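Local coordinates for protein trichothecene 15-O-acetyltransferase TRI3 (Fusarium sporotrichioides, PDB 3FOT) that acetylates the 15-hydroxyl of trichothecene intermediates as part of the fungal pathway to mycotoxins such as T-2 toxin, at residues Gly35-Val40 / Tyr354-Thr359. Residues are numbered along the deposited sequence; the frame is centred on the assembly and turned at random.
Sequences GAEAIV and YAMCQT
Ala36 and Glu37, on the short helix 36-41, lie against Met356 and Gln358, where an extended loop runs into strand 358-365; the CA atoms of Glu37 and Met356 are 6.6 Å apart. This is the buried interior of a BAHD acyltransferase, beside its HXXXD signature: Met356 also touches His186, and Asp190 accepts bonds from Cys357 N and Gln358 NE2. No direct hydrogen bond joins the two segments, so apolar contacts and water bridges make the interface.

Met356 carries most of it. Its CG stands anti to the backbone N (chi1 -178°), and bends at chi2 (93°) and chi3 (63°) turn the thioether back against Ala36 and Val40, with CE also near Glu37 N. Met356 SD lies 3.7 Å from Ala36 CB, and Met356 CE meets Val40 CG2 tip to tip at 3.8 Å. The Glu37 and Met356 side chains run alongside each other but head opposite ways, Glu37 CG 3.7 Å from Met356 CB. The Ala36 methyl also touches His414, which binds 15-deacetylcalonectrin, so Met356 is probably one layer removed from the substrate site.

Beyond CG the Glu37 chain is extended, taking its carboxylate to a salt bridge from OE2 to Arg31 and a bond from OE1 to Val34 N. Two waters also donate to OE2: one accepts from Met356 N, the other donates to Met356 O, tying both polar backbone atoms of that residue to a single carboxylate oxygen. A third water accepts from Ala36 N at 2.9 Å and donates to Gln358 O at 2.9 Å.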
ATOM      1  N   GLY A  35       0.400  -1.891 -16.327  1.00  9.37           N
ATOM      2  CA  GLY A  35       0.164  -2.894 -15.305  1.00  9.38           C
ATOM      3  C   GLY A  35      -0.755  -2.367 -14.227  1.00  8.77           C
ATOM      4  O   GLY A  35      -1.791  -1.773 -14.521  1.00  9.20           O
ATOM      5  N   ALA A  36      -0.387  -2.620 -12.968  1.00  9.35           N
ATOM      6  CA  ALA A  36      -1.243  -2.222 -11.838  1.00  9.46           C
ATOM      7  C   ALA A  36      -1.517  -0.721 -11.811  1.00  9.18           C
ATOM      8  O   ALA A  36      -2.568  -0.278 -11.294  1.00  9.58           O
ATOM      9  CB  ALA A  36      -0.646  -2.681 -10.525  1.00  9.99           C
ATOM     10  N   GLU A  37      -0.620   0.071 -12.389  1.00  8.94           N
ATOM     11  CA  GLU A  37      -0.899   1.523 -12.529  1.00  9.35           C
ATOM     12  C   GLU A  37      -2.202   1.795 -13.256  1.00  8.69           C
ATOM     13  O   GLU A  37      -2.946   2.675 -12.868  1.00  9.34           O
ATOM     14  CB  GLU A  37       0.258   2.227 -13.257  1.00  8.31           C
ATOM     15  CG  GLU A  37       1.558   2.269 -12.467  1.00  9.75           C
ATOM     16  CD  GLU A  37       2.737   2.791 -13.284  1.00 10.03           C
ATOM     17  OE1 GLU A  37       2.630   2.813 -14.537  1.00 12.25           O
ATOM     18  OE2 GLU A  37       3.772   3.135 -12.677  1.00 12.57           O
ATOM     19  N   ALA A  38      -2.466   1.035 -14.316  1.00  9.33           N
ATOM     20  CA  ALA A  38      -3.643   1.237 -15.154  1.00  8.93           C
ATOM     21  C   ALA A  38      -4.928   0.950 -14.380  1.00  9.18           C
ATOM     22  O   ALA A  38      -5.962   1.557 -14.650  1.00  8.75           O
ATOM     23  CB  ALA A  38      -3.537   0.373 -16.409  1.00  9.86           C
ATOM     24  N   ILE A  39      -4.861   0.012 -13.430  1.00  8.75           N
ATOM     25  CA  ILE A  39      -6.011  -0.282 -12.578  1.00  8.98           C
ATOM     26  C   ILE A  39      -6.331   0.928 -11.694  1.00  9.08           C
ATOM     27  O   ILE A  39      -7.447   1.471 -11.739  1.00  9.06           O
ATOM     28  CB  ILE A  39      -5.781  -1.552 -11.682  1.00  9.35           C
ATOM     29  CG1 ILE A  39      -5.608  -2.798 -12.543  1.00  8.78           C
ATOM     30  CG2 ILE A  39      -7.003  -1.772 -10.788  1.00  9.98           C
ATOM     31  CD1 ILE A  39      -5.110  -4.030 -11.768  1.00  8.92           C
ATOM     32  N   VAL A  40      -5.348   1.369 -10.905  1.00  8.60           N
ATOM     33  CA  VAL A  40      -5.592   2.465  -9.966  1.00  9.34           C
ATOM     34  C   VAL A  40      -5.761   3.817 -10.659  1.00  9.15           C
ATOM     35  O   VAL A  40      -6.357   4.736 -10.082  1.00 10.03           O
ATOM     36  CB  VAL A  40      -4.515   2.538  -8.833  1.00  8.88           C
ATOM     37  CG1 VAL A  40      -4.447   1.170  -8.089  1.00  9.22           C
ATOM     38  CG2 VAL A  40      -3.131   2.870  -9.400  1.00  8.53           C
ATOM     39  N   TYR A 354      10.604   3.308  -6.601  1.00 10.98           N
ATOM     40  CA  TYR A 354       9.503   3.946  -5.863  1.00 10.65           C
ATOM     41  C   TYR A 354       8.162   3.900  -6.575  1.00 10.50           C
ATOM     42  O   TYR A 354       7.114   3.979  -5.931  1.00 10.59           O
ATOM     43  CB  TYR A 354       9.867   5.413  -5.539  1.00 11.02           C
ATOM     44  CG  TYR A 354      10.858   5.524  -4.403  1.00 10.49           C
ATOM     45  CD1 TYR A 354      12.172   5.067  -4.553  1.00 10.77           C
ATOM     46  CD2 TYR A 354      10.477   6.057  -3.175  1.00 10.17           C
ATOM     47  CE1 TYR A 354      13.073   5.137  -3.519  1.00 11.62           C
ATOM     48  CE2 TYR A 354      11.392   6.163  -2.119  1.00  9.66           C
ATOM     49  CZ  TYR A 354      12.689   5.695  -2.301  1.00 10.42           C
ATOM     50  OH  TYR A 354      13.602   5.770  -1.280  1.00 10.91           O
ATOM     51  N   ALA A 355       8.178   3.793  -7.903  1.00 10.47           N
ATOM     52  CA  ALA A 355       6.921   3.648  -8.656  1.00 10.18           C
ATOM     53  C   ALA A 355       6.325   2.252  -8.394  1.00 10.18           C
ATOM     54  O   ALA A 355       6.985   1.401  -7.783  1.00  9.80           O
ATOM     55  CB  ALA A 355       7.164   3.875 -10.164  1.00 10.00           C
ATOM     56  N   MET A 356       5.086   2.035  -8.836  1.00 10.21           N
ATOM     57  CA  MET A 356       4.421   0.735  -8.714  1.00 10.75           C
ATOM     58  C   MET A 356       5.319  -0.347  -9.279  1.00 10.94           C
ATOM     59  O   MET A 356       5.816  -0.215 -10.388  1.00 11.33           O
ATOM     60  CB  MET A 356       3.123   0.745  -9.521  1.00 10.18           C
ATOM     61  CG  MET A 356       2.318  -0.503  -9.437  1.00 12.07           C
ATOM     62  SD  MET A 356       1.086  -0.415  -8.129  1.00 15.75           S
ATOM     63  CE  MET A 356       0.041   0.934  -8.689  1.00 10.69           C
ATOM     64  N   CYS A 357       5.487  -1.432  -8.534  1.00 12.15           N
ATOM     65  CA  CYS A 357       6.207  -2.585  -9.057  1.00 12.14           C
ATOM     66  C   CYS A 357       5.542  -3.817  -8.465  1.00 12.07           C
ATOM     67  O   CYS A 357       5.986  -4.356  -7.455  1.00 12.75           O
ATOM     68  CB  CYS A 357       7.707  -2.533  -8.742  1.00 12.82           C
ATOM     69  SG  CYS A 357       8.551  -3.939  -9.577  1.00 14.41           S
ATOM     70  N   GLN A 358       4.433  -4.202  -9.087  1.00 11.71           N
ATOM     71  CA  GLN A 358       3.576  -5.263  -8.569  1.00 12.05           C
ATOM     72  C   GLN A 358       3.330  -6.315  -9.618  1.00 12.22           C
ATOM     73  O   GLN A 358       3.323  -6.029 -10.816  1.00 13.40           O
ATOM     74  CB  GLN A 358       2.223  -4.708  -8.122  1.00 12.55           C
ATOM     75  CG  GLN A 358       2.356  -3.705  -6.956  1.00 13.62           C
ATOM     76  CD  GLN A 358       2.588  -4.419  -5.647  1.00 14.50           C
ATOM     77  OE1 GLN A 358       1.788  -5.286  -5.267  1.00 16.90           O
ATOM     78  NE2 GLN A 358       3.679  -4.069  -4.939  1.00 14.10           N
ATOM     79  N   THR A 359       3.135  -7.539  -9.149  1.00 11.39           N
ATOM     80  CA  THR A 359       2.682  -8.582 -10.052  1.00 12.11           C
ATOM     81  C   THR A 359       1.648  -9.422  -9.337  1.00 12.84           C
ATOM     82  O   THR A 359       1.064  -8.959  -8.344  1.00 12.66           O
ATOM     83  CB  THR A 359       3.865  -9.375 -10.697  1.00 12.50           C
ATOM     84  OG1 THR A 359       3.338 -10.316 -11.639  1.00 12.79           O
ATOM     85  CG2 THR A 359       4.707 -10.077  -9.686  1.00 12.18           C
TER
HETATM   86  O   HOH W   1       1.460  -4.827 -12.643  1.00 11.90           O
HETATM   87  O   HOH W   2       3.770   4.280 -10.332  1.00 10.06           O
HETATM   88  O   HOH W   3       5.595   1.144 -12.812  1.00 10.68           O